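Local coordinates for uncharacterized protein (Bacteroides caccae, PDB 4R4K), which is of unknown function but adopts a cystatin-like fold of the NTF2 clan and binds polyether molecules in pockets in this crystal, at residues Phe25-Ile30 with Glu56-Leu61; Leu34-Thr39 with Val118-Thr123; Tyr79-Thr84 with Lys91-Gly96. All coordinates share one frame; numbering follows the deposited sequence. Where two conformers were deposited one is given.

Interaction 1. Residues Phe25-Ile30 with Glu56-Leu61; sequences FQYTRI and EKWPLL. With ACT (acetate ion), chain E.
Gln-26 and Trp-58 cross at about a right angle, the amide plane turned 76° from the indole. Extended, with CG anti to the backbone N (chi1 -178°), the glutamine reaches out from helix 23-28 and lays its carboxamide against the chain 58-61. Its OE1 takes two N-H groups in the carbonyl plane, each on a lone pair: Trp-58 NE1 at 2.9 Å, with OE1 almost in the indole plane, and the backbone N of Leu-61, also at 2.9 Å in a nearly straight bond. The other end of the amide gives Gln-26 NE2 to Leu-61 O at 3.0 Å and also bonds Phe-19 O, so amide rotation is fixed from both ends. With an alanine here, the buried indole N-H and the Leu-61 N-H and C=O would probably lose their mates, and a gap would open beside Leu-60 CD2.

Two methyls press on aromatic faces. Ile-30 CD1 sits over one face of the indole, 3.3 Å from the centroid of the five-membered ring, a tight CH-pi contact; Pro-59 CD lies on the opposite face. Leu-60 CD2 lies over the Tyr-27 ring, 4.0 Å from its centroid, while that ring slides past Trp-58 at an oblique 67°. A water joins Tyr-27 OH to Trp-58 O. Just past the helix, Arg-29 NH2 hydrogen-bonds an acetate, probably from crystallisation, and forms a salt bridge with Glu-10. A helix glutamine thus bonds the backbone of an irregular loop, packing helix 23-28 against the loop between strands 48-51 and 69-72 of the cystatin-like fold, where Leu-60 and Leu-61 border a polyether-binding pocket.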
loop_
_atom_site.group_PDB
_atom_site.type_symbol
_atom_site.label_atom_id
_atom_site.label_comp_id
_atom_site.label_asym_id
_atom_site.label_seq_id
_atom_site.Cartn_x
_atom_site.Cartn_y
_atom_site.Cartn_z
ATOM N N PHE A 25 14.355 2.847 4.804
ATOM C CA PHE A 25 14.294 3.463 3.477
ATOM C C PHE A 25 12.848 3.644 3.018
ATOM O O PHE A 25 12.466 4.699 2.479
ATOM C CB PHE A 25 15.067 2.635 2.454
ATOM C CG PHE A 25 15.037 3.200 1.069
ATOM C CD1 PHE A 25 15.812 4.286 0.733
ATOM C CD2 PHE A 25 14.195 2.656 0.088
ATOM C CE1 PHE A 25 15.784 4.792 -0.553
ATOM C CE2 PHE A 25 14.157 3.165 -1.202
ATOM C CZ PHE A 25 14.955 4.242 -1.517
ATOM N N GLN A 26 12.040 2.598 3.197
ATOM C CA GLN A 26 10.639 2.659 2.795
ATOM C C GLN A 26 9.915 3.896 3.357
ATOM O O GLN A 26 9.234 4.628 2.626
ATOM C CB GLN A 26 9.907 1.358 3.186
ATOM C CG GLN A 26 8.458 1.360 2.749
ATOM C CD GLN A 26 7.758 -0.004 2.703
ATOM O OE1 GLN A 26 6.563 -0.073 2.963
ATOM N NE2 GLN A 26 8.491 -1.080 2.381
ATOM N N TYR A 27 10.072 4.127 4.663
ATOM C CA TYR A 27 9.429 5.280 5.279
ATOM C C TYR A 27 9.867 6.615 4.662
ATOM O O TYR A 27 9.057 7.549 4.516
ATOM C CB TYR A 27 9.686 5.330 6.777
ATOM C CG TYR A 27 8.848 4.397 7.596
ATOM C CD1 TYR A 27 7.461 4.487 7.581
ATOM C CD2 TYR A 27 9.446 3.444 8.399
ATOM C CE1 TYR A 27 6.690 3.641 8.372
ATOM C CE2 TYR A 27 8.700 2.593 9.174
ATOM C CZ TYR A 27 7.325 2.707 9.155
ATOM O OH TYR A 27 6.603 1.852 9.903
ATOM N N THR A 28 11.107 6.697 4.224
ATOM C CA THR A 28 11.604 7.947 3.593
ATOM C C THR A 28 11.002 8.200 2.221
ATOM O O THR A 28 11.074 9.327 1.716
ATOM C CB THR A 28 13.157 7.997 3.438
ATOM O OG1 THR A 28 13.636 7.105 2.422
ATOM C CG2 THR A 28 13.877 7.756 4.765
ATOM N N ARG A 29 10.427 7.161 1.600
ATOM C CA ARG A 29 9.877 7.268 0.248
ATOM C C ARG A 29 8.364 7.203 0.169
ATOM O O ARG A 29 7.795 6.813 -0.845
ATOM C CB ARG A 29 10.514 6.229 -0.653
ATOM C CG ARG A 29 11.989 6.424 -0.868
ATOM C CD ARG A 29 12.345 7.821 -1.376
ATOM N NE ARG A 29 13.724 7.843 -1.831
ATOM C CZ ARG A 29 14.144 7.405 -3.015
ATOM N NH1 ARG A 29 13.304 6.948 -3.941
ATOM N NH2 ARG A 29 15.434 7.426 -3.278
ATOM N N ILE A 30 7.714 7.626 1.239
ATOM C CA ILE A 30 6.278 7.753 1.250
ATOM C C ILE A 30 5.946 9.189 1.619
ATOM O O ILE A 30 6.487 9.712 2.595
ATOM C CB ILE A 30 5.628 6.793 2.253
ATOM C CG1 ILE A 30 6.044 5.345 1.934
ATOM C CG2 ILE A 30 4.116 6.967 2.174
ATOM C CD1 ILE A 30 5.767 4.345 3.036
ATOM N N GLU A 56 2.234 6.687 11.137
ATOM C CA GLU A 56 1.985 5.693 12.181
ATOM C C GLU A 56 0.986 4.605 11.722
ATOM O O GLU A 56 0.938 3.540 12.306
ATOM C CB GLU A 56 1.574 6.353 13.513
ATOM C CG GLU A 56 0.086 6.528 13.713
ATOM C CD GLU A 56 -0.494 7.684 12.925
ATOM O OE1 GLU A 56 0.232 8.269 12.094
ATOM O OE2 GLU A 56 -1.692 7.997 13.136
ATOM N N LYS A 57 0.178 4.882 10.708
ATOM C CA LYS A 57 -0.796 3.926 10.188
ATOM C C LYS A 57 -0.272 3.049 9.055
ATOM O O LYS A 57 -0.919 2.086 8.676
ATOM C CB LYS A 57 -2.047 4.672 9.707
ATOM C CG LYS A 57 -2.762 5.436 10.821
ATOM C CD LYS A 57 -4.085 6.018 10.350
ATOM C CE LYS A 57 -4.734 6.879 11.421
ATOM N NZ LYS A 57 -4.068 8.205 11.562
ATOM N N TRP A 58 0.888 3.390 8.504
ATOM C CA TRP A 58 1.412 2.709 7.319
ATOM C C TRP A 58 1.813 1.249 7.546
ATOM O O TRP A 58 2.680 0.982 8.356
ATOM C CB TRP A 58 2.644 3.452 6.781
ATOM C CG TRP A 58 3.248 2.806 5.579
ATOM C CD1 TRP A 58 4.425 2.099 5.517
ATOM C CD2 TRP A 58 2.683 2.780 4.263
ATOM N NE1 TRP A 58 4.624 1.630 4.232
ATOM C CE2 TRP A 58 3.568 2.028 3.445
ATOM C CE3 TRP A 58 1.502 3.292 3.706
ATOM C CZ2 TRP A 58 3.317 1.803 2.101
ATOM C CZ3 TRP A 58 1.265 3.072 2.365
ATOM C CH2 TRP A 58 2.168 2.338 1.581
ATOM N N PRO A 59 1.194 0.312 6.803
ATOM C CA PRO A 59 1.710 -1.065 6.792
ATOM C C PRO A 59 2.870 -1.223 5.814
ATOM O O PRO A 59 2.687 -1.029 4.613
ATOM C CB PRO A 59 0.502 -1.902 6.312
ATOM C CG PRO A 59 -0.658 -0.938 6.246
ATOM C CD PRO A 59 -0.048 0.405 6.037
ATOM N N LEU A 60 4.021 -1.655 6.317
ATOM C CA LEU A 60 5.178 -1.869 5.484
ATOM C C LEU A 60 4.930 -2.967 4.449
ATOM O O LEU A 60 4.409 -4.036 4.787
ATOM C CB LEU A 60 6.398 -2.173 6.358
ATOM C CG LEU A 60 6.883 -0.996 7.225
ATOM C CD1 LEU A 60 7.761 -1.486 8.364
ATOM C CD2 LEU A 60 7.637 0.037 6.405
ATOM N N LEU A 61 5.331 -2.674 3.213
ATOM C CA LEU A 61 5.122 -3.551 2.056
ATOM C C LEU A 61 6.389 -4.322 1.711
ATOM O O LEU A 61 7.463 -3.738 1.606
ATOM C CB LEU A 61 4.726 -2.723 0.848
ATOM C CG LEU A 61 3.377 -2.035 1.012
ATOM C CD1 LEU A 61 3.154 -1.109 -0.162
ATOM C CD2 LEU A 61 2.231 -3.029 1.162
HETATM C C ACT E . 18.183 8.431 -0.268
HETATM O O ACT E . 17.709 8.117 -1.370
HETATM O OXT ACT E . 18.653 9.570 -0.081
HETATM C CH3 ACT E . 18.193 7.427 0.846
HETATM O O HOH W 1 3.972 2.633 10.169
#

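Interaction 2. Residues Leu34-Thr39 with Val118-Thr123; sequences LKTPIT and VVDCYT
A classic beta bulge in the edge strand 116-123, where Val-119 and Asp-120 both face Glu-107 of the neighbouring strand, receives the irregular chain that leads into strand 38-41. Lys-35 N meets Val-119 O at 3.2 Å in the only direct backbone-to-backbone hydrogen bond between the two segments. From there the Asp-120 carboxylate takes over. Thr-36 grips it twice: the backbone N bonds Asp-120 OD1 at 2.9 Å, coming from above the carboxylate plane by 45°, and the hydroxyl donates to the syn lone pair of Asp-120 OD2, with OG1 and OD2 2.6 Å apart. The threonine can use both groups because OG1 stands beside its own backbone N (chi1 -56°). Cys-121 N adds a weak bond to the same Asp-120 OD1.

Beside this polar clasp, Lys-35 and Val-119 run side by side and point the same way, Lys-35 CE lying 3.8 Å from Val-119 CG2. The lysine is bent at chi3, and its ammonium makes a weak, long ion pair with Glu-107. On the buried side Leu-34 lies along the strand: its CD1 touches Cys-121 CB at 3.8 Å, and its CD2 rests at 3.8 Å from Val-119 O. Phe-53 packs against the same leucine, and Trp-58 against Cys-121. Farther along, a water donates to both Thr-36 O and Cys-121 O and bridges the segments where they begin to part.

Chemically, Asp-120 OD1 takes the backbone N-H of Thr-36 where a carbonyl might otherwise serve. With two firm donors from Thr-36 and a weak one from Cys-121 N, and Lys-35 NZ 5.5 Å from OD2 without touching it, the cost of burying the Asp-120 charge is probably offset and the ionised form favoured.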
loop_
_atom_site.group_PDB
_atom_site.type_symbol
_atom_site.label_atom_id
_atom_site.label_comp_id
_atom_site.label_asym_id
_atom_site.label_seq_id
_atom_site.Cartn_x
_atom_site.Cartn_y
_atom_site.Cartn_z
ATOM N N LEU A 34 -1.078 10.609 3.051
ATOM C CA LEU A 34 -1.353 10.162 1.700
ATOM C C LEU A 34 -2.534 10.922 1.112
ATOM O O LEU A 34 -3.333 11.527 1.842
ATOM C CB LEU A 34 -1.584 8.654 1.672
ATOM C CG LEU A 34 -0.377 7.832 2.134
ATOM C CD1 LEU A 34 -0.764 6.370 2.220
ATOM C CD2 LEU A 34 0.818 8.030 1.219
ATOM N N LYS A 35 -2.630 10.903 -0.209
ATOM C CA LYS A 35 -3.638 11.697 -0.904
ATOM C C LYS A 35 -5.068 11.363 -0.473
ATOM O O LYS A 35 -5.893 12.265 -0.314
ATOM C CB LYS A 35 -3.494 11.564 -2.417
ATOM C CG LYS A 35 -2.336 12.372 -2.980
ATOM C CD LYS A 35 -2.467 12.597 -4.477
ATOM C CE LYS A 35 -2.113 11.352 -5.271
ATOM N NZ LYS A 35 -2.256 11.568 -6.741
ATOM N N THR A 36 -5.349 10.088 -0.250
ATOM C CA THR A 36 -6.695 9.668 0.137
ATOM C C THR A 36 -6.699 9.269 1.609
ATOM O O THR A 36 -5.984 8.353 2.017
ATOM C CB THR A 36 -7.185 8.500 -0.732
ATOM O OG1 THR A 36 -7.114 8.877 -2.107
ATOM C CG2 THR A 36 -8.633 8.110 -0.379
ATOM N N PRO A 37 -7.510 9.959 2.432
ATOM C CA PRO A 37 -7.558 9.568 3.836
ATOM C C PRO A 37 -8.343 8.273 4.046
ATOM O O PRO A 37 -9.004 7.778 3.137
ATOM C CB PRO A 37 -8.294 10.736 4.500
ATOM C CG PRO A 37 -9.185 11.263 3.438
ATOM C CD PRO A 37 -8.443 11.066 2.137
ATOM N N ILE A 38 -8.248 7.721 5.242
ATOM C CA ILE A 38 -9.017 6.557 5.620
ATOM C C ILE A 38 -10.439 7.049 5.881
ATOM O O ILE A 38 -10.600 7.974 6.644
ATOM C CB ILE A 38 -8.395 5.892 6.863
ATOM C CG1 ILE A 38 -6.992 5.333 6.513
ATOM C CG2 ILE A 38 -9.274 4.769 7.401
ATOM C CD1 ILE A 38 -6.088 5.110 7.709
ATOM N N THR A 39 -11.436 6.423 5.253
ATOM C CA THR A 39 -12.854 6.775 5.427
ATOM C C THR A 39 -13.618 5.580 6.008
ATOM O O THR A 39 -13.682 4.514 5.400
ATOM C CB THR A 39 -13.547 7.153 4.107
ATOM O OG1 THR A 39 -12.865 8.250 3.516
ATOM C CG2 THR A 39 -15.002 7.564 4.347
ATOM N N VAL A 118 5.832 6.704 -2.902
ATOM C CA VAL A 118 4.423 6.356 -2.775
ATOM C C VAL A 118 3.675 7.629 -2.412
ATOM O O VAL A 118 4.061 8.315 -1.471
ATOM C CB VAL A 118 4.201 5.290 -1.702
ATOM C CG1 VAL A 118 2.706 5.130 -1.417
ATOM C CG2 VAL A 118 4.805 3.984 -2.173
ATOM N N VAL A 119 2.656 7.957 -3.201
ATOM C CA VAL A 119 1.825 9.133 -2.938
ATOM C C VAL A 119 0.405 8.819 -2.502
ATOM O O VAL A 119 -0.283 9.695 -1.968
ATOM C CB VAL A 119 1.792 10.095 -4.136
ATOM C CG1 VAL A 119 3.198 10.608 -4.444
ATOM C CG2 VAL A 119 1.152 9.454 -5.356
ATOM N N ASP A 120 -0.056 7.582 -2.710
ATOM C CA ASP A 120 -1.364 7.199 -2.235
ATOM C C ASP A 120 -1.427 5.701 -2.065
ATOM O O ASP A 120 -0.658 4.951 -2.696
ATOM C CB ASP A 120 -2.465 7.679 -3.174
ATOM C CG ASP A 120 -3.803 7.896 -2.458
ATOM O OD1 ASP A 120 -3.903 7.740 -1.214
ATOM O OD2 ASP A 120 -4.781 8.221 -3.166
ATOM N N CYS A 121 -2.329 5.276 -1.206
ATOM C CA CYS A 121 -2.517 3.868 -0.966
ATOM C C CYS A 121 -3.918 3.626 -0.411
ATOM O O CYS A 121 -4.418 4.402 0.407
ATOM C CB CYS A 121 -1.474 3.354 0.008
ATOM S SG CYS A 121 -1.670 1.623 0.515
ATOM N N TYR A 122 -4.550 2.588 -0.936
ATOM C CA TYR A 122 -5.723 1.988 -0.339
ATOM C C TYR A 122 -5.259 0.642 0.172
ATOM O O TYR A 122 -4.628 -0.123 -0.563
ATOM C CB TYR A 122 -6.861 1.787 -1.354
ATOM C CG TYR A 122 -7.947 0.933 -0.747
ATOM C CD1 TYR A 122 -8.859 1.483 0.171
ATOM C CD2 TYR A 122 -8.022 -0.428 -1.019
ATOM C CE1 TYR A 122 -9.832 0.700 0.774
ATOM C CE2 TYR A 122 -8.992 -1.229 -0.428
ATOM C CZ TYR A 122 -9.889 -0.661 0.478
ATOM O OH TYR A 122 -10.854 -1.419 1.072
ATOM N N THR A 123 -5.540 0.356 1.431
ATOM C CA THR A 123 -5.294 -0.979 1.964
ATOM C C THR A 123 -6.489 -1.535 2.707
ATOM O O THR A 123 -7.135 -0.831 3.487
ATOM C CB THR A 123 -4.036 -1.023 2.847
ATOM O OG1 THR A 123 -3.930 -2.317 3.457
ATOM C CG2 THR A 123 -4.069 0.023 3.930
HETATM O O HOH W 2 -6.447 5.736 1.482
#

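Interaction 3. Residues Tyr79-Thr84 with Lys91-Gly96; sequences YVSKFT and KVFEAG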
loop_
_atom_site.group_PDB
_atom_site.type_symbol
_atom_site.label_atom_id
_atom_site.label_comp_id
_atom_site.label_asym_id
_atom_site.label_seq_id
_atom_site.Cartn_x
_atom_site.Cartn_y
_atom_site.Cartn_z
ATOM N N TYR A 79 -6.408 -14.924 -6.747
ATOM C CA TYR A 79 -5.895 -13.643 -6.255
ATOM C C TYR A 79 -4.929 -13.085 -7.326
ATOM O O TYR A 79 -4.063 -13.801 -7.845
ATOM C CB TYR A 79 -5.200 -13.851 -4.932
ATOM C CG TYR A 79 -4.927 -12.558 -4.179
ATOM C CD1 TYR A 79 -5.915 -11.979 -3.384
ATOM C CD2 TYR A 79 -3.706 -11.897 -4.279
ATOM C CE1 TYR A 79 -5.707 -10.774 -2.713
ATOM C CE2 TYR A 79 -3.486 -10.706 -3.588
ATOM C CZ TYR A 79 -4.486 -10.157 -2.806
ATOM O OH TYR A 79 -4.279 -8.984 -2.108
ATOM N N VAL A 80 -5.123 -11.836 -7.727
ATOM C CA VAL A 80 -4.365 -11.265 -8.822
ATOM C C VAL A 80 -3.736 -9.964 -8.345
ATOM O O VAL A 80 -4.420 -9.149 -7.735
ATOM C CB VAL A 80 -5.290 -10.963 -10.041
ATOM C CG1 VAL A 80 -4.537 -10.262 -11.163
ATOM C CG2 VAL A 80 -5.939 -12.245 -10.557
ATOM N N SER A 81 -2.458 -9.802 -8.641
ATOM C CA SER A 81 -1.716 -8.582 -8.358
ATOM C C SER A 81 -1.031 -8.151 -9.634
ATOM O O SER A 81 -0.464 -8.964 -10.384
ATOM C CB SER A 81 -0.708 -8.781 -7.233
ATOM O OG SER A 81 0.176 -9.869 -7.562
ATOM N N LYS A 82 -1.140 -6.867 -9.943
ATOM C CA LYS A 82 -0.639 -6.350 -11.207
ATOM C C LYS A 82 -0.479 -4.845 -11.163
ATOM O O LYS A 82 -1.157 -4.159 -10.388
ATOM C CB LYS A 82 -1.568 -6.743 -12.352
ATOM C CG LYS A 82 -2.945 -6.143 -12.260
ATOM C CD LYS A 82 -3.861 -6.806 -13.283
ATOM C CE LYS A 82 -5.308 -6.417 -13.058
ATOM N NZ LYS A 82 -6.140 -6.698 -14.254
ATOM N N PHE A 83 0.431 -4.341 -11.994
ATOM C CA PHE A 83 0.514 -2.909 -12.261
ATOM C C PHE A 83 -0.579 -2.577 -13.285
ATOM O O PHE A 83 -0.527 -2.989 -14.450
ATOM C CB PHE A 83 1.906 -2.493 -12.727
ATOM C CG PHE A 83 2.891 -2.437 -11.616
ATOM C CD1 PHE A 83 2.978 -1.306 -10.818
ATOM C CD2 PHE A 83 3.664 -3.539 -11.305
ATOM C CE1 PHE A 83 3.862 -1.264 -9.752
ATOM C CE2 PHE A 83 4.531 -3.507 -10.223
ATOM C CZ PHE A 83 4.634 -2.362 -9.459
ATOM N N THR A 84 -1.595 -1.865 -12.821
ATOM C CA THR A 84 -2.717 -1.452 -13.674
ATOM C C THR A 84 -2.406 -0.174 -14.429
ATOM O O THR A 84 -3.055 0.138 -15.430
ATOM C CB THR A 84 -3.975 -1.229 -12.833
ATOM O OG1 THR A 84 -3.669 -0.333 -11.744
ATOM C CG2 THR A 84 -4.451 -2.555 -12.303
ATOM N N LYS A 91 3.079 4.949 -11.677
ATOM C CA LYS A 91 2.680 3.560 -11.664
ATOM C C LYS A 91 1.627 3.308 -10.589
ATOM O O LYS A 91 1.642 3.942 -9.534
ATOM C CB LYS A 91 3.895 2.664 -11.483
ATOM C CG LYS A 91 4.927 2.861 -12.601
ATOM C CD LYS A 91 6.003 1.818 -12.578
ATOM C CE LYS A 91 7.204 2.236 -13.406
ATOM N NZ LYS A 91 6.896 2.295 -14.861
ATOM N N VAL A 92 0.720 2.372 -10.850
ATOM C CA VAL A 92 -0.296 1.981 -9.890
ATOM C C VAL A 92 -0.339 0.448 -9.842
ATOM O O VAL A 92 -0.409 -0.212 -10.870
ATOM C CB VAL A 92 -1.703 2.497 -10.229
ATOM C CG1 VAL A 92 -2.725 1.961 -9.229
ATOM C CG2 VAL A 92 -1.724 4.008 -10.274
ATOM N N PHE A 93 -0.195 -0.069 -8.628
ATOM C CA PHE A 93 -0.209 -1.491 -8.350
ATOM C C PHE A 93 -1.518 -1.811 -7.615
ATOM O O PHE A 93 -1.902 -1.105 -6.680
ATOM C CB PHE A 93 0.985 -1.852 -7.491
ATOM C CG PHE A 93 1.103 -3.316 -7.179
ATOM C CD1 PHE A 93 1.684 -4.200 -8.094
ATOM C CD2 PHE A 93 0.664 -3.811 -5.953
ATOM C CE1 PHE A 93 1.815 -5.545 -7.780
ATOM C CE2 PHE A 93 0.809 -5.141 -5.640
ATOM C CZ PHE A 93 1.399 -6.006 -6.546
ATOM N N GLU A 94 -2.198 -2.851 -8.062
ATOM C CA GLU A 94 -3.466 -3.282 -7.493
ATOM C C GLU A 94 -3.452 -4.778 -7.240
ATOM O O GLU A 94 -2.909 -5.529 -8.041
ATOM C CB GLU A 94 -4.621 -2.898 -8.417
ATOM C CG GLU A 94 -5.074 -1.499 -8.133
ATOM C CD GLU A 94 -6.149 -0.979 -9.061
ATOM O OE1 GLU A 94 -6.920 -1.781 -9.643
ATOM O OE2 GLU A 94 -6.238 0.258 -9.163
ATOM N N ALA A 95 -4.020 -5.190 -6.098
ATOM C CA ALA A 95 -4.122 -6.594 -5.769
ATOM C C ALA A 95 -5.465 -6.900 -5.117
ATOM O O ALA A 95 -6.047 -6.055 -4.410
ATOM C CB ALA A 95 -2.988 -7.019 -4.861
ATOM N N GLY A 96 -5.976 -8.102 -5.386
ATOM C CA GLY A 96 -7.227 -8.542 -4.805
ATOM C C GLY A 96 -7.718 -9.831 -5.439
ATOM O O GLY A 96 -7.140 -10.298 -6.447
#
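The edge of the Phe-93 ring points at the face of Phe-83 in an edge-to-face pair, centroids 5.0 Å apart and planes at 61°. The two rings belong to a beta hairpin, strands 78-87 and 90-97, within the five-stranded antiparallel sheet of the cystatin-like fold. Phe-93 turns CG anti to its backbone N (chi1 -178°) while Phe-83 keeps CG beside its own, and this brings Phe-93 CD1 over the centre of the Phe-83 ring. Phe-93 CB adds an off-centre CH-pi contact to the same ring. At the far end of the Phe-93 ring, CZ touches Ser-81 CB at 3.6 Å. The Tyr-79 ring lies across the neighbouring chain at Gly-96, whose N sits over one face near the rim, while Tyr-79 OH reaches past it to Ala-95 CB. That hydroxyl bonds Asp-103, and Tyr-97 meets the ring edge-to-face; Tyr-79 also lines a polyether site.

The short strands run antiparallel, their axes 4.7 Å apart. Val-80 with Gly-96 and Lys-82 with Glu-94 are hydrogen-bonded pairs; Ser-81 with Ala-95 and Phe-83 with Phe-93 are non-hydrogen-bonded pairs, with side chains on the aromatic face. Lys-82 and Glu-94 exchange two backbone bonds. Gly-96 brings no side chain to its pair, and the tyrosine ring closes down on its backbone, Tyr-79 CE1 lying 3.4 Å from Gly-96 CA.

Where the first strand turns its corner, Thr-84 crosses Glu-94 at about a right angle, its CG2 against Glu-94 CB. At this corner Thr-84 N gives a weak bond to Val-92 O, 2.8 Å long but bent to 129° at the hydrogen.

In the fold
From the N terminus, helix 23-28 enters interaction 1, whose loop closes when residues 56-61 return to it. Before that, residues 34-39 open interaction 2, which closes only at strand 116-123, so the two cross along the chain. They also touch: Arg-29 O lies 2.8 Å from Val-118 N, a probable hydrogen bond, and Trp-58 packs on Leu-34. Interaction 3 follows interaction 1 in series and is nested inside the long loop closed by interaction 2, as a local hairpin in the same sheet, its centre about 15 Å from that of interaction 2. Together they tie the helix and loops to one edge strand and pair two inner strands of the same sheet.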